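Local coordinates for intramolecular trans-sialidase (Macrobdella decora, PDB 3SLI), which catalyses an intramolecular trans-sialidase reaction, probably cleaving terminal sialic acid from sialoglycoconjugates and releasing it as 2,7-anhydro-Neu5Ac, at residues I274-D279 / Y393-N398; E376-Q381 / D408-I413; Q466-E471 / I518-D523. All blocks are in the same frame, centred on the assembly; numbering follows the deposited sequence.

Interaction 1 (I274-D279 / Y393-N398); sequences IDWPRD and YNFSGN
Phe395 meets Trp276 with its edge and Pro277 with a face. The edge is directed at one face of the Trp276 indole, with CE2 of Phe395 3.5 Å from CZ2 of Trp276. The centroids of the Phe395 ring and the six-membered ring of Trp276 are 4.8 Å apart and the planes stand at 80°, which defines a T-shaped stack. Over a face of the Phe395 ring lies Pro277, whose CG is 3.8 Å from the ring centroid and 17° off the normal, a CH-pi contact. The Phe395 ring is directed at both by a CG anti to the carbonyl carbon (chi1 -85°). Tyr393 closes the other end of the apolar strip: its CE2 edge is 3.9 Å from Ile274 CG2. A single water bridges the polar end, donating to Asp279 OD1 at 2.6 Å and to Asn398 OD1 at 2.8 Å.

Outside partners fix these groups. Trp276 NE1 bonds Val285 O, Tyr393 OH bonds Ile270 O, and Asp279 OD2 takes the amides of Val281 and Gly282. Leu400 of the adjoining strand touches Trp276, Tyr393 and Phe395. The result is a small aromatic cluster by which the loop linking two propeller sheets receives a strand of the separate antiparallel sheet inserted in the sialidase fold.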
loop_
_atom_site.group_PDB
_atom_site.type_symbol
_atom_site.label_atom_id
_atom_site.label_comp_id
_atom_site.label_asym_id
_atom_site.label_seq_id
_atom_site.Cartn_x
_atom_site.Cartn_y
_atom_site.Cartn_z
ATOM N N ILE A 274 2.653 9.987 -12.768
ATOM C CA ILE A 274 1.480 10.130 -13.624
ATOM C C ILE A 274 0.206 9.972 -12.797
ATOM O O ILE A 274 0.132 9.110 -11.918
ATOM C CB ILE A 274 1.508 9.096 -14.795
ATOM C CG1 ILE A 274 0.213 9.167 -15.616
ATOM C CG2 ILE A 274 1.778 7.680 -14.264
ATOM C CD1 ILE A 274 0.274 8.408 -16.933
ATOM N N ASP A 275 -0.772 10.840 -13.043
ATOM C CA ASP A 275 -2.037 10.780 -12.323
ATOM C C ASP A 275 -2.945 9.774 -13.009
ATOM O O ASP A 275 -3.438 10.022 -14.114
ATOM C CB ASP A 275 -2.715 12.155 -12.276
ATOM C CG ASP A 275 -1.964 13.159 -11.408
ATOM O OD1 ASP A 275 -1.238 12.742 -10.484
ATOM O OD2 ASP A 275 -2.112 14.377 -11.645
ATOM N N TRP A 276 -3.138 8.623 -12.375
ATOM C CA TRP A 276 -3.988 7.584 -12.947
ATOM C C TRP A 276 -5.468 7.950 -12.800
ATOM O O TRP A 276 -5.895 8.396 -11.730
ATOM C CB TRP A 276 -3.707 6.234 -12.280
ATOM C CG TRP A 276 -3.761 5.101 -13.253
ATOM C CD1 TRP A 276 -4.763 4.187 -13.396
ATOM C CD2 TRP A 276 -2.777 4.777 -14.242
ATOM N NE1 TRP A 276 -4.467 3.319 -14.413
ATOM C CE2 TRP A 276 -3.252 3.653 -14.949
ATOM C CE3 TRP A 276 -1.540 5.331 -14.602
ATOM C CZ2 TRP A 276 -2.534 3.063 -15.994
ATOM C CZ3 TRP A 276 -0.823 4.745 -15.641
ATOM C CH2 TRP A 276 -1.326 3.623 -16.326
ATOM N N PRO A 277 -6.265 7.785 -13.877
ATOM C CA PRO A 277 -7.697 8.109 -13.822
ATOM C C PRO A 277 -8.437 7.271 -12.787
ATOM O O PRO A 277 -8.143 6.082 -12.583
ATOM C CB PRO A 277 -8.177 7.821 -15.247
ATOM C CG PRO A 277 -7.197 6.789 -15.745
ATOM C CD PRO A 277 -5.890 7.303 -15.219
ATOM N N ARG A 278 -9.362 7.917 -12.094
ATOM C CA ARG A 278 -10.142 7.271 -11.061
ATOM C C ARG A 278 -11.609 7.098 -11.467
ATOM O O ARG A 278 -12.435 6.672 -10.657
ATOM C CB ARG A 278 -10.029 8.070 -9.761
ATOM C CG ARG A 278 -8.579 8.295 -9.298
ATOM C CD ARG A 278 -8.383 7.872 -7.852
ATOM N NE ARG A 278 -9.444 8.421 -7.033
ATOM C CZ ARG A 278 -10.254 7.722 -6.245
ATOM N NH1 ARG A 278 -10.138 6.404 -6.111
ATOM N NH2 ARG A 278 -11.276 8.344 -5.690
ATOM N N ASP A 279 -11.931 7.419 -12.718
ATOM C CA ASP A 279 -13.304 7.272 -13.203
ATOM C C ASP A 279 -13.634 5.784 -13.358
ATOM O O ASP A 279 -12.727 4.954 -13.448
ATOM C CB ASP A 279 -13.496 8.009 -14.536
ATOM C CG ASP A 279 -12.688 7.403 -15.662
ATOM O OD1 ASP A 279 -11.482 7.702 -15.761
ATOM O OD2 ASP A 279 -13.257 6.623 -16.449
ATOM N N TYR A 393 3.976 5.620 -21.453
ATOM C CA TYR A 393 2.566 5.283 -21.353
ATOM C C TYR A 393 1.769 6.533 -21.029
ATOM O O TYR A 393 2.137 7.288 -20.130
ATOM C CB TYR A 393 2.360 4.194 -20.281
ATOM C CG TYR A 393 3.181 4.389 -19.016
ATOM C CD1 TYR A 393 4.526 4.016 -18.973
ATOM C CD2 TYR A 393 2.613 4.943 -17.864
ATOM C CE1 TYR A 393 5.288 4.188 -17.814
ATOM C CE2 TYR A 393 3.366 5.122 -16.697
ATOM C CZ TYR A 393 4.701 4.742 -16.681
ATOM O OH TYR A 393 5.453 4.916 -15.541
ATOM N N ASN A 394 0.702 6.765 -21.789
ATOM C CA ASN A 394 -0.145 7.947 -21.608
ATOM C C ASN A 394 -1.579 7.626 -21.999
ATOM O O ASN A 394 -1.818 6.843 -22.921
ATOM C CB ASN A 394 0.335 9.105 -22.504
ATOM C CG ASN A 394 1.765 9.533 -22.215
ATOM O OD1 ASN A 394 2.029 10.221 -21.229
ATOM N ND2 ASN A 394 2.696 9.130 -23.076
ATOM N N PHE A 395 -2.530 8.252 -21.321
ATOM C CA PHE A 395 -3.937 8.041 -21.625
ATOM C C PHE A 395 -4.451 8.954 -22.733
ATOM O O PHE A 395 -4.149 10.152 -22.759
ATOM C CB PHE A 395 -4.802 8.242 -20.378
ATOM C CG PHE A 395 -4.910 7.021 -19.516
ATOM C CD1 PHE A 395 -5.885 6.057 -19.777
ATOM C CD2 PHE A 395 -4.039 6.824 -18.452
ATOM C CE1 PHE A 395 -5.991 4.911 -18.992
ATOM C CE2 PHE A 395 -4.134 5.682 -17.659
ATOM C CZ PHE A 395 -5.113 4.723 -17.931
ATOM N N SER A 396 -5.173 8.356 -23.673
ATOM C CA SER A 396 -5.807 9.069 -24.775
ATOM C C SER A 396 -7.260 8.681 -24.534
ATOM O O SER A 396 -7.701 7.595 -24.932
ATOM C CB SER A 396 -5.327 8.533 -26.123
ATOM O OG SER A 396 -5.875 9.294 -27.188
ATOM N N GLY A 397 -7.980 9.539 -23.813
ATOM C CA GLY A 397 -9.354 9.228 -23.471
ATOM C C GLY A 397 -9.245 8.129 -22.424
ATOM O O GLY A 397 -8.381 8.208 -21.544
ATOM N N ASN A 398 -10.063 7.088 -22.545
ATOM C CA ASN A 398 -10.028 5.969 -21.600
ATOM C C ASN A 398 -9.008 4.919 -22.035
ATOM O O ASN A 398 -8.879 3.881 -21.395
ATOM C CB ASN A 398 -11.402 5.294 -21.496
ATOM C CG ASN A 398 -12.431 6.152 -20.800
ATOM O OD1 ASN A 398 -12.121 6.890 -19.871
ATOM N ND2 ASN A 398 -13.676 6.044 -21.237
HETATM O O HOH W 1 -10.148 7.356 -17.998
#

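Interaction 2 (E376-Q381 / D408-I413); sequences EYNLYQ and DVNMNI
Asn378 and Asn412 face each other across a single beta bridge, their CA atoms 4.1 Å apart. Two backbone hydrogen bonds flank the pair: Leu379 N gives to Met411 O at 2.7 Å, and Ile413 N gives to Tyr377 O at 3.1 Å. This is the pattern of a non-hydrogen-bonded antiparallel pair, although the touching parts, 376-379 and 410-413, run about 90° apart. CA-H...O contacts supplement it, Asn378 CA approaching Met411 O at 3.2 Å.

Among the side-chain amides, Asn412 ND2 donates to Asn378 OD1 at 3.2 Å. The amide planes are nearly perpendicular, and the donor comes from 50° above the carbonyl plane of Asn378. With its CG anti to the backbone N (chi1 -175°), Asn412 reaches back over the bridge; its OD1 accepts from the amide of Phe414. A water donates to both Asn378 OD1 and Asn410 O.

Apolar contact gathers on Ile413. Its CG2 presses on Leu379 CD2 at 3.4 Å, tighter than usual for two carbons, while its CD1 meets Tyr377 CD1 at 3.5 Å, obliquely to the ring.

The chemistry implies a joint carried by main-chain bonds, to which the amide pair adds one bond alongside, with Leu379, Ile413 and the Tyr377 ring packed on one flank.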
loop_
_atom_site.group_PDB
_atom_site.type_symbol
_atom_site.label_atom_id
_atom_site.label_comp_id
_atom_site.label_asym_id
_atom_site.label_seq_id
_atom_site.Cartn_x
_atom_site.Cartn_y
_atom_site.Cartn_z
ATOM N N GLU A 376 22.987 -8.603 -14.192
ATOM C CA GLU A 376 21.717 -7.880 -14.196
ATOM C C GLU A 376 20.748 -8.459 -15.230
ATOM O O GLU A 376 19.649 -7.940 -15.423
ATOM C CB GLU A 376 21.964 -6.398 -14.502
ATOM C CG GLU A 376 22.730 -5.664 -13.414
ATOM C CD GLU A 376 22.050 -5.761 -12.057
ATOM O OE1 GLU A 376 20.831 -5.488 -11.982
ATOM O OE2 GLU A 376 22.726 -6.123 -11.069
ATOM N N TYR A 377 21.183 -9.517 -15.915
ATOM C CA TYR A 377 20.392 -10.197 -16.947
ATOM C C TYR A 377 20.123 -9.419 -18.245
ATOM O O TYR A 377 19.143 -9.669 -18.960
ATOM C CB TYR A 377 19.111 -10.806 -16.351
ATOM C CG TYR A 377 19.406 -11.989 -15.449
ATOM C CD1 TYR A 377 19.541 -13.276 -15.973
ATOM C CD2 TYR A 377 19.618 -11.810 -14.083
ATOM C CE1 TYR A 377 19.886 -14.352 -15.158
ATOM C CE2 TYR A 377 19.961 -12.879 -13.256
ATOM C CZ TYR A 377 20.093 -14.146 -13.800
ATOM O OH TYR A 377 20.428 -15.197 -12.976
ATOM N N ASN A 378 21.030 -8.498 -18.555
ATOM C CA ASN A 378 20.966 -7.712 -19.779
ATOM C C ASN A 378 21.773 -8.497 -20.819
ATOM O O ASN A 378 22.795 -9.098 -20.475
ATOM C CB ASN A 378 21.576 -6.324 -19.553
ATOM C CG ASN A 378 20.693 -5.435 -18.695
ATOM O OD1 ASN A 378 19.468 -5.510 -18.759
ATOM N ND2 ASN A 378 21.310 -4.602 -17.881
ATOM N N LEU A 379 21.289 -8.525 -22.059
ATOM C CA LEU A 379 21.924 -9.256 -23.155
ATOM C C LEU A 379 23.120 -8.586 -23.823
ATOM O O LEU A 379 23.187 -7.360 -23.947
ATOM C CB LEU A 379 20.909 -9.583 -24.260
ATOM C CG LEU A 379 19.932 -10.756 -24.186
ATOM C CD1 LEU A 379 20.667 -12.023 -23.774
ATOM C CD2 LEU A 379 18.810 -10.437 -23.230
ATOM N N TYR A 380 24.021 -9.428 -24.317
ATOM C CA TYR A 380 25.222 -9.011 -25.027
ATOM C C TYR A 380 25.388 -9.965 -26.198
ATOM O O TYR A 380 25.081 -11.153 -26.087
ATOM C CB TYR A 380 26.473 -9.152 -24.156
ATOM C CG TYR A 380 26.562 -8.228 -22.967
ATOM C CD1 TYR A 380 25.729 -8.396 -21.865
ATOM C CD2 TYR A 380 27.512 -7.211 -22.924
ATOM C CE1 TYR A 380 25.839 -7.582 -20.756
ATOM C CE2 TYR A 380 27.632 -6.391 -21.813
ATOM C CZ TYR A 380 26.792 -6.581 -20.732
ATOM O OH TYR A 380 26.908 -5.780 -19.619
ATOM N N GLN A 381 25.846 -9.438 -27.326
ATOM C CA GLN A 381 26.108 -10.249 -28.504
ATOM C C GLN A 381 27.577 -9.975 -28.780
ATOM O O GLN A 381 27.949 -8.873 -29.181
ATOM C CB GLN A 381 25.243 -9.808 -29.685
ATOM C CG GLN A 381 25.349 -10.710 -30.910
ATOM C CD GLN A 381 24.330 -10.368 -31.990
ATOM O OE1 GLN A 381 23.649 -9.344 -31.929
ATOM N NE2 GLN A 381 24.215 -11.237 -32.985
ATOM N N ASP A 408 17.258 4.694 -25.393
ATOM C CA ASP A 408 17.777 3.329 -25.440
ATOM C C ASP A 408 18.089 2.797 -24.053
ATOM O O ASP A 408 18.711 3.482 -23.239
ATOM C CB ASP A 408 19.052 3.254 -26.286
ATOM C CG ASP A 408 18.780 3.392 -27.764
ATOM O OD1 ASP A 408 18.361 2.395 -28.393
ATOM O OD2 ASP A 408 18.990 4.497 -28.296
ATOM N N VAL A 409 17.637 1.578 -23.781
ATOM C CA VAL A 409 17.895 0.922 -22.503
ATOM C C VAL A 409 18.459 -0.450 -22.832
ATOM O O VAL A 409 18.221 -0.990 -23.922
ATOM C CB VAL A 409 16.612 0.758 -21.632
ATOM C CG1 VAL A 409 16.087 2.120 -21.204
ATOM C CG2 VAL A 409 15.545 -0.029 -22.382
ATOM N N ASN A 410 19.240 -1.001 -21.914
ATOM C CA ASN A 410 19.822 -2.313 -22.132
ATOM C C ASN A 410 18.734 -3.373 -22.250
ATOM O O ASN A 410 17.780 -3.394 -21.467
ATOM C CB ASN A 410 20.792 -2.667 -21.007
ATOM C CG ASN A 410 22.063 -1.838 -21.049
ATOM O OD1 ASN A 410 22.641 -1.523 -20.009
ATOM N ND2 ASN A 410 22.526 -1.513 -22.247
ATOM N N MET A 411 18.866 -4.219 -23.265
ATOM C CA MET A 411 17.921 -5.301 -23.520
ATOM C C MET A 411 18.067 -6.352 -22.425
ATOM O O MET A 411 19.136 -6.928 -22.256
ATOM C CB MET A 411 18.216 -5.929 -24.876
ATOM C CG MET A 411 17.242 -7.002 -25.283
ATOM S SD MET A 411 17.654 -7.651 -26.892
ATOM C CE MET A 411 16.963 -6.377 -27.979
ATOM N N ASN A 412 16.989 -6.599 -21.692
ATOM C CA ASN A 412 16.985 -7.561 -20.596
ATOM C C ASN A 412 16.095 -8.753 -20.971
ATOM O O ASN A 412 15.091 -8.582 -21.674
ATOM C CB ASN A 412 16.468 -6.862 -19.337
ATOM C CG ASN A 412 16.534 -7.732 -18.113
ATOM O OD1 ASN A 412 15.713 -8.630 -17.936
ATOM N ND2 ASN A 412 17.497 -7.460 -17.246
ATOM N N ILE A 413 16.444 -9.948 -20.487
ATOM C CA ILE A 413 15.675 -11.166 -20.795
ATOM C C ILE A 413 14.204 -11.158 -20.357
ATOM O O ILE A 413 13.419 -11.998 -20.807
ATOM C CB ILE A 413 16.347 -12.456 -20.241
ATOM C CG1 ILE A 413 16.453 -12.398 -18.714
ATOM C CG2 ILE A 413 17.712 -12.662 -20.887
ATOM C CD1 ILE A 413 16.832 -13.721 -18.071
HETATM O O HOH W 2 17.577 -2.883 -18.733
#

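Interaction 3 (Q466-E471 / I518-D523); sequences QISTGE and IVEMPD
The Glu520 carboxylate grips the turn at Ser468 and Thr469 with three hydrogen bonds. Ser468 N donates to OE1 of Glu520 at 2.9 Å with an N-H...O angle of 159°, arriving on the syn side and only 15° out of the carboxylate plane. The second oxygen, OE2, takes two donors. Ser468 OG reaches OE2 of Glu520 at 3.0 Å from well above the plane, whereas Thr469 N is accepted at 3.2 Å by the syn lone pair of Glu520 OE2. Successive main-chain amides thus bond to the carboxylate, Ser468 N to OE1 and Thr469 N to OE2, a forked grip that fixes its rotation; three donors around it would be expected to favour the ionised form.

Torsions explain the reach. The extended chain of Glu520 (chi1 -178°) carries the carboxylate across to the other backbone, although the CA atoms of Ile467 and Glu520 remain 6.9 Å apart. Ser468 OG, between its backbone N and carbonyl carbon, is turned to the same carboxylate as its own amide.

Packing around this polar core is slight. The methyl of Thr469, CG2, is 3.3 Å from Glu520 OE2 and 3.5 Å from Pro522 O, lying between the acid and the carbonyl of Pro522. The Ile467 and Glu520 side chains cross at about a right angle, with Ile467 CG2 3.8 Å from Glu520 OE2.

The contact joins corresponding places in two successive propeller sheets: the loop between strands 462-466 and 476-483, and the end of strand 516-520 with the turn into 526-530. Leu526 of the latter strand touches both Ile467 and Glu520, Ile467 also packs on Leu477 of 476-483, and the backbone oxygen of Glu520 accepts from ND2 of Asn571 in strand 568-572, the partner of 579-587 in the next sheet.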
loop_
_atom_site.group_PDB
_atom_site.type_symbol
_atom_site.label_atom_id
_atom_site.label_comp_id
_atom_site.label_asym_id
_atom_site.label_seq_id
_atom_site.Cartn_x
_atom_site.Cartn_y
_atom_site.Cartn_z
ATOM N N GLN A 466 15.039 -15.050 11.327
ATOM C CA GLN A 466 16.241 -15.839 11.591
ATOM C C GLN A 466 16.059 -16.468 12.972
ATOM O O GLN A 466 15.748 -15.765 13.945
ATOM C CB GLN A 466 17.519 -14.982 11.564
ATOM C CG GLN A 466 18.774 -15.786 11.940
ATOM C CD GLN A 466 20.083 -15.033 11.754
ATOM O OE1 GLN A 466 21.010 -15.522 11.093
ATOM N NE2 GLN A 466 20.189 -13.867 12.375
ATOM N N ILE A 467 16.208 -17.789 13.055
ATOM C CA ILE A 467 16.059 -18.504 14.329
ATOM C C ILE A 467 17.225 -18.116 15.232
ATOM O O ILE A 467 18.389 -18.209 14.832
ATOM C CB ILE A 467 16.035 -20.047 14.126
ATOM C CG1 ILE A 467 14.939 -20.428 13.122
ATOM C CG2 ILE A 467 15.798 -20.757 15.461
ATOM C CD1 ILE A 467 14.797 -21.928 12.873
ATOM N N SER A 468 16.915 -17.677 16.444
ATOM C CA SER A 468 17.951 -17.240 17.367
ATOM C C SER A 468 18.446 -18.308 18.330
ATOM O O SER A 468 19.564 -18.212 18.834
ATOM C CB SER A 468 17.465 -16.036 18.166
ATOM O OG SER A 468 16.445 -16.422 19.063
ATOM N N THR A 469 17.633 -19.330 18.573
ATOM C CA THR A 469 18.027 -20.368 19.510
ATOM C C THR A 469 17.644 -21.794 19.092
ATOM O O THR A 469 16.814 -21.998 18.196
ATOM C CB THR A 469 17.488 -20.039 20.925
ATOM O OG1 THR A 469 18.005 -20.982 21.872
ATOM C CG2 THR A 469 15.976 -20.075 20.948
ATOM N N GLY A 470 18.287 -22.772 19.724
ATOM C CA GLY A 470 18.019 -24.167 19.421
ATOM C C GLY A 470 18.934 -24.769 18.371
ATOM O O GLY A 470 19.873 -24.128 17.901
ATOM N N GLU A 471 18.649 -26.014 18.004
ATOM C CA GLU A 471 19.424 -26.756 17.012
ATOM C C GLU A 471 19.595 -26.029 15.682
ATOM O O GLU A 471 20.630 -26.167 15.029
ATOM C CB GLU A 471 18.761 -28.112 16.731
ATOM C CG GLU A 471 18.731 -29.073 17.912
ATOM C CD GLU A 471 20.109 -29.610 18.272
ATOM O OE1 GLU A 471 20.684 -30.364 17.452
ATOM O OE2 GLU A 471 20.610 -29.281 19.373
ATOM N N ILE A 518 6.358 -14.957 10.131
ATOM C CA ILE A 518 6.896 -15.904 11.116
ATOM C C ILE A 518 7.370 -15.308 12.440
ATOM O O ILE A 518 8.074 -14.292 12.464
ATOM C CB ILE A 518 8.103 -16.665 10.484
ATOM C CG1 ILE A 518 7.726 -17.184 9.094
ATOM C CG2 ILE A 518 8.573 -17.811 11.395
ATOM C CD1 ILE A 518 8.907 -17.618 8.250
ATOM N N VAL A 519 7.044 -15.992 13.531
ATOM C CA VAL A 519 7.445 -15.572 14.866
ATOM C C VAL A 519 8.115 -16.765 15.589
ATOM O O VAL A 519 7.747 -17.927 15.367
ATOM C CB VAL A 519 6.216 -14.989 15.624
ATOM C CG1 VAL A 519 6.091 -15.541 17.011
ATOM C CG2 VAL A 519 6.303 -13.475 15.637
ATOM N N GLU A 520 9.130 -16.475 16.399
ATOM C CA GLU A 520 9.862 -17.512 17.123
ATOM C C GLU A 520 9.441 -17.664 18.586
ATOM O O GLU A 520 9.218 -16.673 19.293
ATOM C CB GLU A 520 11.364 -17.238 17.038
ATOM C CG GLU A 520 12.239 -18.293 17.711
ATOM C CD GLU A 520 13.723 -18.002 17.574
ATOM O OE1 GLU A 520 14.088 -17.157 16.731
ATOM O OE2 GLU A 520 14.528 -18.622 18.300
ATOM N N MET A 521 9.302 -18.915 19.020
ATOM C CA MET A 521 8.928 -19.229 20.393
ATOM C C MET A 521 10.190 -19.234 21.259
ATOM O O MET A 521 11.299 -19.320 20.737
ATOM C CB MET A 521 8.204 -20.579 20.455
ATOM C CG MET A 521 6.850 -20.577 19.752
ATOM S SD MET A 521 5.644 -19.458 20.508
ATOM C CE MET A 521 5.734 -18.048 19.406
ATOM N N PRO A 522 10.037 -19.152 22.590
ATOM C CA PRO A 522 11.197 -19.141 23.486
ATOM C C PRO A 522 12.247 -20.224 23.257
ATOM O O PRO A 522 13.441 -19.951 23.357
ATOM C CB PRO A 522 10.558 -19.251 24.862
ATOM C CG PRO A 522 9.295 -18.482 24.688
ATOM C CD PRO A 522 8.791 -19.003 23.364
ATOM N N ASP A 523 11.812 -21.442 22.935
ATOM C CA ASP A 523 12.747 -22.546 22.724
ATOM C C ASP A 523 13.291 -22.668 21.314
ATOM O O ASP A 523 14.071 -23.581 21.027
ATOM C CB ASP A 523 12.142 -23.892 23.178
ATOM C CG ASP A 523 10.955 -24.344 22.328
ATOM O OD1 ASP A 523 10.583 -23.658 21.356
ATOM O OD2 ASP A 523 10.383 -25.408 22.639
#

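In the fold
Interactions 1 and 2 reach the same inserted antiparallel sheet: strand 384-396 supplies segment 393-398, and its neighbours 379-381 and 407-410 take part in interaction 2. Their centres are 30 Å apart and their nearest atoms about 12 Å, and their segments alternate along the chain. Interaction 1 ties this sheet to the loop before strand 292-300, whereas interaction 2 lies within the insertion. Interaction 3 follows later in the sequence, between successive propeller sheets, with its centre 48 Å from that of interaction 1 and 42 Å from that of interaction 2. Interactions 1 and 3 lie on opposite sides of the chain's centre, and the partners described for the three contacts are protein residues and waters, not the bound 2,7-anhydro-Neu5Ac.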